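Local coordinates for protein citrate lyase, subunit 1 (Methanosaeta concilii, PDB 6HXI) that probably catalyses, together with its partner subunit, the ATP-driven cleavage of citrate with coenzyme A into oxaloacetate and acetyl-CoA, at residues C[119-124]-C[130-135]; C[372-377]-C[414-419]. One frame throughout, in Å; residues are numbered along the deposited sequence.

Contact 1 (C[119-124]-C[130-135]); sequences YVAISS and NIFFSM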
ATOM      1  N   TYR C 119      68.586  36.035  24.964  1.00 67.11           N
ATOM      2  CA  TYR C 119      68.117  35.275  23.800  1.00 64.89           C
ATOM      3  C   TYR C 119      67.349  34.042  24.238  1.00 65.70           C
ATOM      4  O   TYR C 119      67.778  33.360  25.169  1.00 66.59           O
ATOM      5  CB  TYR C 119      69.337  34.883  22.939  1.00 67.51           C
ATOM      6  CG  TYR C 119      69.115  33.786  21.921  1.00 68.48           C
ATOM      7  CD1 TYR C 119      69.370  32.453  22.237  1.00 70.45           C
ATOM      8  CD2 TYR C 119      68.719  34.085  20.620  1.00 69.30           C
ATOM      9  CE1 TYR C 119      69.195  31.440  21.293  1.00 71.76           C
ATOM     10  CE2 TYR C 119      68.554  33.083  19.663  1.00 69.29           C
ATOM     11  CZ  TYR C 119      68.799  31.763  20.003  1.00 77.35           C
ATOM     12  OH  TYR C 119      68.657  30.778  19.059  1.00 80.14           O
ATOM     13  N   VAL C 120      66.257  33.729  23.534  1.00 59.53           N
ATOM     14  CA  VAL C 120      65.445  32.521  23.744  1.00 57.23           C
ATOM     15  C   VAL C 120      64.949  31.972  22.397  1.00 58.77           C
ATOM     16  O   VAL C 120      64.445  32.727  21.568  1.00 57.25           O
ATOM     17  CB  VAL C 120      64.303  32.665  24.804  1.00 60.50           C
ATOM     18  CG1 VAL C 120      63.231  33.666  24.370  1.00 59.82           C
ATOM     19  CG2 VAL C 120      63.675  31.315  25.136  1.00 59.02           C
ATOM     20  N   ALA C 121      65.089  30.659  22.190  1.00 55.43           N
ATOM     21  CA  ALA C 121      64.606  30.006  20.977  1.00 53.55           C
ATOM     22  C   ALA C 121      64.052  28.609  21.244  1.00 54.85           C
ATOM     23  O   ALA C 121      64.649  27.822  21.989  1.00 53.14           O
ATOM     24  CB  ALA C 121      65.700  29.953  19.920  1.00 55.40           C
ATOM     25  N   ILE C 122      62.901  28.303  20.628  1.00 50.13           N
ATOM     26  CA  ILE C 122      62.282  26.993  20.750  1.00 47.88           C
ATOM     27  C   ILE C 122      62.174  26.377  19.361  1.00 52.23           C
ATOM     28  O   ILE C 122      61.679  26.998  18.427  1.00 50.06           O
ATOM     29  CB  ILE C 122      60.963  26.929  21.572  1.00 49.55           C
ATOM     30  CG1 ILE C 122      61.044  27.747  22.882  1.00 49.36           C
ATOM     31  CG2 ILE C 122      60.566  25.448  21.863  1.00 49.21           C
ATOM     32  CD1 ILE C 122      59.698  28.029  23.520  1.00 51.92           C
ATOM     33  N   SER C 123      62.711  25.168  19.239  1.00 51.14           N
ATOM     34  CA  SER C 123      62.760  24.357  18.033  1.00 51.07           C
ATOM     35  C   SER C 123      62.437  22.935  18.456  1.00 54.15           C
ATOM     36  O   SER C 123      62.562  22.608  19.634  1.00 54.48           O
ATOM     37  CB  SER C 123      64.175  24.393  17.467  1.00 56.91           C
ATOM     38  OG  SER C 123      64.145  24.264  16.060  1.00 70.12           O
ATOM     39  N   SER C 124      62.063  22.068  17.516  1.00 49.90           N
ATOM     40  CA  SER C 124      61.787  20.686  17.881  1.00 48.07           C
ATOM     41  C   SER C 124      62.736  19.693  17.235  1.00 51.62           C
ATOM     42  O   SER C 124      63.252  19.957  16.149  1.00 51.84           O
ATOM     43  CB  SER C 124      60.351  20.333  17.547  1.00 49.18           C
ATOM     44  OG  SER C 124      59.439  21.145  18.264  1.00 57.56           O
ATOM     45  N   ASN C 130      63.340  21.692  22.088  1.00 50.80           N
ATOM     46  CA  ASN C 130      64.553  22.206  22.709  1.00 51.82           C
ATOM     47  C   ASN C 130      64.436  23.709  22.909  1.00 55.40           C
ATOM     48  O   ASN C 130      64.110  24.425  21.967  1.00 52.69           O
ATOM     49  CB  ASN C 130      65.783  21.858  21.877  1.00 52.37           C
ATOM     50  CG  ASN C 130      66.011  20.379  21.735  1.00 63.92           C
ATOM     51  OD1 ASN C 130      66.178  19.658  22.719  1.00 52.33           O
ATOM     52  ND2 ASN C 130      66.008  19.892  20.497  1.00 58.96           N
ATOM     53  N   ILE C 131      64.659  24.172  24.148  1.00 53.62           N
ATOM     54  CA  ILE C 131      64.658  25.589  24.518  1.00 53.29           C
ATOM     55  C   ILE C 131      66.122  26.030  24.622  1.00 58.95           C
ATOM     56  O   ILE C 131      66.913  25.366  25.283  1.00 61.27           O
ATOM     57  CB  ILE C 131      63.865  25.856  25.835  1.00 55.66           C
ATOM     58  CG1 ILE C 131      62.413  25.289  25.737  1.00 53.79           C
ATOM     59  CG2 ILE C 131      63.879  27.367  26.203  1.00 55.74           C
ATOM     60  CD1 ILE C 131      61.645  25.216  27.032  1.00 54.64           C
ATOM     61  N   PHE C 132      66.480  27.119  23.952  1.00 55.91           N
ATOM     62  CA  PHE C 132      67.837  27.672  23.946  1.00 57.41           C
ATOM     63  C   PHE C 132      67.817  29.022  24.640  1.00 63.12           C
ATOM     64  O   PHE C 132      66.908  29.818  24.394  1.00 62.72           O
ATOM     65  CB  PHE C 132      68.383  27.783  22.507  1.00 58.85           C
ATOM     66  CG  PHE C 132      68.353  26.475  21.751  1.00 59.55           C
ATOM     67  CD1 PHE C 132      69.363  25.535  21.913  1.00 64.79           C
ATOM     68  CD2 PHE C 132      67.298  26.166  20.904  1.00 60.12           C
ATOM     69  CE1 PHE C 132      69.319  24.307  21.236  1.00 65.38           C
ATOM     70  CE2 PHE C 132      67.253  24.937  20.232  1.00 63.04           C
ATOM     71  CZ  PHE C 132      68.269  24.022  20.396  1.00 62.49           C
ATOM     72  N   PHE C 133      68.772  29.252  25.555  1.00 60.68           N
ATOM     73  CA  PHE C 133      68.858  30.499  26.296  1.00 61.61           C
ATOM     74  C   PHE C 133      70.300  30.964  26.432  1.00 71.89           C
ATOM     75  O   PHE C 133      71.198  30.153  26.686  1.00 72.56           O
ATOM     76  CB  PHE C 133      68.178  30.387  27.685  1.00 62.62           C
ATOM     77  CG  PHE C 133      68.279  31.635  28.543  1.00 65.48           C
ATOM     78  CD1 PHE C 133      67.388  32.688  28.379  1.00 67.16           C
ATOM     79  CD2 PHE C 133      69.278  31.762  29.503  1.00 71.27           C
ATOM     80  CE1 PHE C 133      67.505  33.853  29.136  1.00 69.50           C
ATOM     81  CE2 PHE C 133      69.400  32.935  30.262  1.00 75.37           C
ATOM     82  CZ  PHE C 133      68.497  33.964  30.089  1.00 72.51           C
ATOM     83  N   SER C 134      70.506  32.282  26.312  1.00 71.99           N
ATOM     84  CA  SER C 134      71.802  32.931  26.512  1.00 75.92           C
ATOM     85  C   SER C 134      71.613  34.342  27.073  1.00 82.59           C
ATOM     86  O   SER C 134      70.519  34.911  26.965  1.00 79.70           O
ATOM     87  CB  SER C 134      72.612  32.957  25.218  1.00 81.93           C
ATOM     88  OG  SER C 134      73.959  33.322  25.486  1.00 93.01           O
ATOM     89  N   MET C 135      72.654  34.897  27.710  1.00 84.52           N
ATOM     90  CA  MET C 135      72.551  36.254  28.263  1.00 86.29           C
ATOM     91  C   MET C 135      73.227  37.280  27.348  1.00 93.90           C
ATOM     92  O   MET C 135      73.345  38.460  27.699  1.00 94.29           O
ATOM     93  CB  MET C 135      73.029  36.324  29.717  1.00 90.34           C
ATOM     94  CG  MET C 135      72.133  35.542  30.663  1.00 92.70           C
ATOM     95  SD  MET C 135      72.846  35.234  32.290  1.00 99.81           S
ATOM     96  CE  MET C 135      74.449  34.616  31.839  1.00 98.86           C
TER

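Contact 2 (C[372-377]-C[414-419]); sequences EIYVRR and PLALEE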
ATOM      1  N   GLU C 372      54.417  20.732 -26.777  1.00 77.95           N
ATOM      2  CA  GLU C 372      54.624  19.294 -26.958  1.00 76.23           C
ATOM      3  C   GLU C 372      54.395  18.608 -25.611  1.00 75.10           C
ATOM      4  O   GLU C 372      54.990  19.011 -24.608  1.00 74.85           O
ATOM      5  CB  GLU C 372      56.037  19.005 -27.483  1.00 78.91           C
ATOM      6  CG  GLU C 372      56.218  19.331 -28.953  1.00 91.52           C
ATOM      7  CD  GLU C 372      57.643  19.637 -29.368  1.00118.74           C
ATOM      8  OE1 GLU C 372      58.580  19.026 -28.804  1.00 96.39           O
ATOM      9  OE2 GLU C 372      57.820  20.479 -30.278  1.00129.92           O
ATOM     10  N   ILE C 373      53.499  17.613 -25.582  1.00 67.83           N
ATOM     11  CA  ILE C 373      53.127  16.903 -24.355  1.00 64.55           C
ATOM     12  C   ILE C 373      53.815  15.541 -24.276  1.00 66.09           C
ATOM     13  O   ILE C 373      53.794  14.794 -25.250  1.00 67.41           O
ATOM     14  CB  ILE C 373      51.574  16.830 -24.199  1.00 66.52           C
ATOM     15  CG1 ILE C 373      50.955  18.241 -24.105  1.00 67.76           C
ATOM     16  CG2 ILE C 373      51.149  15.978 -23.000  1.00 64.93           C
ATOM     17  CD1 ILE C 373      49.789  18.478 -25.007  1.00 75.07           C
ATOM     18  N   TYR C 374      54.438  15.235 -23.120  1.00 59.32           N
ATOM     19  CA  TYR C 374      55.130  13.968 -22.855  1.00 57.36           C
ATOM     20  C   TYR C 374      54.543  13.350 -21.578  1.00 56.58           C
ATOM     21  O   TYR C 374      54.523  13.995 -20.526  1.00 55.12           O
ATOM     22  CB  TYR C 374      56.657  14.171 -22.743  1.00 59.33           C
ATOM     23  CG  TYR C 374      57.294  14.710 -24.005  1.00 64.33           C
ATOM     24  CD1 TYR C 374      57.214  16.065 -24.333  1.00 67.21           C
ATOM     25  CD2 TYR C 374      57.991  13.871 -24.870  1.00 67.12           C
ATOM     26  CE1 TYR C 374      57.781  16.563 -25.508  1.00 69.43           C
ATOM     27  CE2 TYR C 374      58.573  14.361 -26.042  1.00 70.33           C
ATOM     28  CZ  TYR C 374      58.470  15.707 -26.354  1.00 79.21           C
ATOM     29  OH  TYR C 374      59.050  16.182 -27.506  1.00 86.01           O
ATOM     30  N   VAL C 375      54.011  12.122 -21.697  1.00 50.42           N
ATOM     31  CA  VAL C 375      53.355  11.382 -20.616  1.00 47.62           C
ATOM     32  C   VAL C 375      54.054  10.049 -20.288  1.00 51.55           C
ATOM     33  O   VAL C 375      54.379   9.308 -21.205  1.00 51.83           O
ATOM     34  CB  VAL C 375      51.858  11.134 -20.954  1.00 50.46           C
ATOM     35  CG1 VAL C 375      51.106  10.554 -19.751  1.00 48.46           C
ATOM     36  CG2 VAL C 375      51.177  12.402 -21.477  1.00 50.39           C
ATOM     37  N   ARG C 376      54.250   9.748 -18.984  1.00 47.33           N
ATOM     38  CA  ARG C 376      54.762   8.477 -18.457  1.00 47.06           C
ATOM     39  C   ARG C 376      53.985   8.199 -17.171  1.00 52.64           C
ATOM     40  O   ARG C 376      54.166   8.902 -16.180  1.00 53.65           O
ATOM     41  CB  ARG C 376      56.276   8.478 -18.185  1.00 42.85           C
ATOM     42  CG  ARG C 376      56.843   7.080 -17.850  1.00 43.30           C
ATOM     43  CD  ARG C 376      56.709   6.682 -16.376  1.00 48.48           C
ATOM     44  NE  ARG C 376      57.262   5.352 -16.094  1.00 59.49           N
ATOM     45  CZ  ARG C 376      57.357   4.810 -14.881  1.00 65.35           C
ATOM     46  NH1 ARG C 376      56.938   5.478 -13.812  1.00 48.75           N
ATOM     47  NH2 ARG C 376      57.892   3.606 -14.726  1.00 51.26           N
ATOM     48  N   ARG C 377      53.141   7.178 -17.180  1.00 48.17           N
ATOM     49  CA  ARG C 377      52.349   6.864 -16.008  1.00 46.59           C
ATOM     50  C   ARG C 377      51.999   5.393 -15.877  1.00 49.75           C
ATOM     51  O   ARG C 377      51.799   4.698 -16.866  1.00 47.41           O
ATOM     52  CB  ARG C 377      51.081   7.749 -15.984  1.00 47.15           C
ATOM     53  CG  ARG C 377      50.314   7.793 -14.664  1.00 48.66           C
ATOM     54  CD  ARG C 377      51.035   8.489 -13.526  1.00 50.39           C
ATOM     55  NE  ARG C 377      50.102   8.760 -12.428  1.00 47.99           N
ATOM     56  CZ  ARG C 377      50.385   8.619 -11.139  1.00 50.21           C
ATOM     57  NH1 ARG C 377      51.595   8.240 -10.756  1.00 36.67           N
ATOM     58  NH2 ARG C 377      49.471   8.897 -10.222  1.00 40.86           N
ATOM     59  N   PRO C 414      64.906  13.454 -20.850  1.00 66.81           N
ATOM     60  CA  PRO C 414      65.874  13.638 -21.953  1.00 69.48           C
ATOM     61  C   PRO C 414      65.229  13.580 -23.338  1.00 74.30           C
ATOM     62  O   PRO C 414      65.657  14.302 -24.230  1.00 74.71           O
ATOM     63  CB  PRO C 414      66.867  12.490 -21.752  1.00 71.79           C
ATOM     64  CG  PRO C 414      66.676  12.052 -20.338  1.00 73.98           C
ATOM     65  CD  PRO C 414      65.221  12.229 -20.093  1.00 67.24           C
ATOM     66  N   LEU C 415      64.165  12.767 -23.494  1.00 71.24           N
ATOM     67  CA  LEU C 415      63.372  12.605 -24.725  1.00 72.49           C
ATOM     68  C   LEU C 415      62.748  13.945 -25.188  1.00 77.28           C
ATOM     69  O   LEU C 415      62.584  14.174 -26.393  1.00 78.49           O
ATOM     70  CB  LEU C 415      62.255  11.556 -24.467  1.00 70.36           C
ATOM     71  CG  LEU C 415      62.179  10.310 -25.390  1.00 75.39           C
ATOM     72  CD1 LEU C 415      63.478   9.475 -25.375  1.00 76.22           C
ATOM     73  CD2 LEU C 415      61.012   9.417 -24.985  1.00 74.88           C
ATOM     74  N   ALA C 416      62.432  14.822 -24.223  1.00 72.28           N
ATOM     75  CA  ALA C 416      61.827  16.133 -24.457  1.00 73.04           C
ATOM     76  C   ALA C 416      62.832  17.298 -24.511  1.00 80.42           C
ATOM     77  O   ALA C 416      62.599  18.263 -25.244  1.00 81.59           O
ATOM     78  CB  ALA C 416      60.788  16.406 -23.385  1.00 71.36           C
ATOM     79  N   LEU C 417      63.920  17.224 -23.719  1.00 77.90           N
ATOM     80  CA  LEU C 417      64.919  18.288 -23.606  1.00 80.01           C
ATOM     81  C   LEU C 417      66.162  18.116 -24.481  1.00 89.35           C
ATOM     82  O   LEU C 417      66.845  19.115 -24.739  1.00 90.15           O
ATOM     83  CB  LEU C 417      65.328  18.501 -22.135  1.00 78.66           C
ATOM     84  CG  LEU C 417      64.191  18.806 -21.145  1.00 80.76           C
ATOM     85  CD1 LEU C 417      64.721  19.021 -19.744  1.00 79.99           C
ATOM     86  CD2 LEU C 417      63.389  20.003 -21.580  1.00 83.06           C
ATOM     87  N   GLU C 418      66.465  16.879 -24.933  1.00 89.00           N
ATOM     88  CA  GLU C 418      67.630  16.606 -25.803  1.00 92.68           C
ATOM     89  C   GLU C 418      67.234  16.534 -27.289  1.00 99.28           C
ATOM     90  O   GLU C 418      67.893  17.169 -28.119  1.00101.71           O
ATOM     91  CB  GLU C 418      68.389  15.327 -25.378  1.00 93.82           C
ATOM     92  CG  GLU C 418      68.926  15.347 -23.956  1.00102.28           C
ATOM     93  CD  GLU C 418      70.291  15.987 -23.800  1.00129.09           C
ATOM     94  OE1 GLU C 418      71.301  15.292 -24.058  1.00121.80           O
ATOM     95  OE2 GLU C 418      70.353  17.170 -23.390  1.00128.04           O
ATOM     96  N   GLU C 419      66.228  15.675 -27.622  1.00 95.00           N
ATOM     97  CA  GLU C 419      65.628  15.395 -28.944  1.00132.99           C
ATOM     98  C   GLU C 419      64.764  14.137 -28.902  1.00160.16           C
ATOM     99  O   GLU C 419      65.128  13.166 -28.241  1.00123.92           O
ATOM    100  CB  GLU C 419      66.646  15.337 -30.119  1.00137.45           C
ATOM    101  CG  GLU C 419      67.793  14.344 -29.987  1.00148.80           C
ATOM    102  CD  GLU C 419      69.031  14.733 -30.771  1.00172.44           C
ATOM    103  OE1 GLU C 419      69.005  14.629 -32.019  1.00168.94           O
ATOM    104  OE2 GLU C 419      70.027  15.153 -30.138  1.00166.01           O
TER

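Contact 1 (C[119-124]-C[130-135])
Tyr119 with Ser134, Ala121 with Phe132 and Ser123 with Asn130 are the three hydrogen-bonded pairs of an antiparallel hairpin whose strand axes make 165° and approach to 4.6 Å. Each pair exchanges two backbone bonds; the shortest runs 2.7 Å from Asn130 N to Ser123 O. Between them, Val120 faces Phe133 and Ile122 faces Ile131 as non-hydrogen-bonded pairs, where CA-H...O contacts supplement the ladder.

Alternation sorts the side chains. On one face, the Phe132 ring turns its CD2-CE2 side to the partner strand: CG sits beside its own backbone N (chi1 -55°), which brings CD2 within 3.3 Å of Ala121 O, obliquely, and sets the edge atom CE2 4.2 Å from Ser123 CB. On the same face, Tyr119 CE1 meets Phe132 CB at 3.9 Å, the side chains pointing the same way. With an alanine in place of Phe132, Ser123 CB would probably lose the ring edge beside it and a gap would open next to Ala121.

On the other face, Ile131 is shared: its CG1 meets Ile122 CG1 at 4.0 Å, and its CG2 meets Val120 CG2 at 4.1 Å. Helix 173-192 packs against this face, touching Val120, Ile122 and Phe133.

The chemistry is thus divided: a regular backbone ladder fixes the register, the apolar face seats the sheet on its helix within the ATP-grasp region, and the mixed face places polar groups such as Asn130, whose OD1 bonds His152.

Contact 2 (C[372-377]-C[414-419])
Tyr374 and Ala416 supply the tight part of this contact, a strand residue offering a ring face to a methyl group from a helix. Ala416 CB stands 3.6 Å from the centroid of the Tyr374 ring, 9° off the normal, a nearly central CH-pi contact. Tyr374 reaches it with CG beside the backbone N (chi1 -61°), which carries the ring out from strand 371-376 toward helix 412-417. Within the same strand, a rather long 3.2 Å bond from Tyr374 OH to Glu372 OE1 ties down the hydroxyl end of the side chain; the donor comes from the anti side, 21° out of the carboxylate plane.

Away from that point the fit slackens quickly. Leu415 contributes chiefly its carbonyl, with O 4.0 Å from Tyr374 CE2, while its side chain rests on Gln401 and His403 of the neighbouring strand 400-403. Toward the chain end, Glu418 and Glu419 are exposed in the assembly, Glu418 touching a crystal neighbour and Glu419 poorly ordered.

Tyr374 faces the C-terminal helix, whereas the alternate residues Ile373 and Val375 touch helix 348-361. Helices on both sides of a parallel sheet make the layered alpha/beta arrangement expected of the citrate-binding region, which belongs to the succinyl-CoA synthetase clan.

How the contacts relate
The contacts illustrate how secondary-structure elements are joined at different levels of a fold. Contact 1 is buried and local, pairing adjacent strands of an antiparallel sheet in the ATP-grasp region; contact 2 is partly buried and joins segments 37 residues apart at their closest ends, a strand of a parallel sheet and the last helix of the citrate-binding region. They share no element, and the centres of contact 1 and contact 2 lie about 49 Å apart, on opposite sides of the chain's centre. Backbone hydrogen bonding dominates the first, which buries 492 Å². The second buries 131 Å² without a hydrogen bond, so van der Waals and CH-pi packing, chiefly of one ring on one methyl, joins its segments.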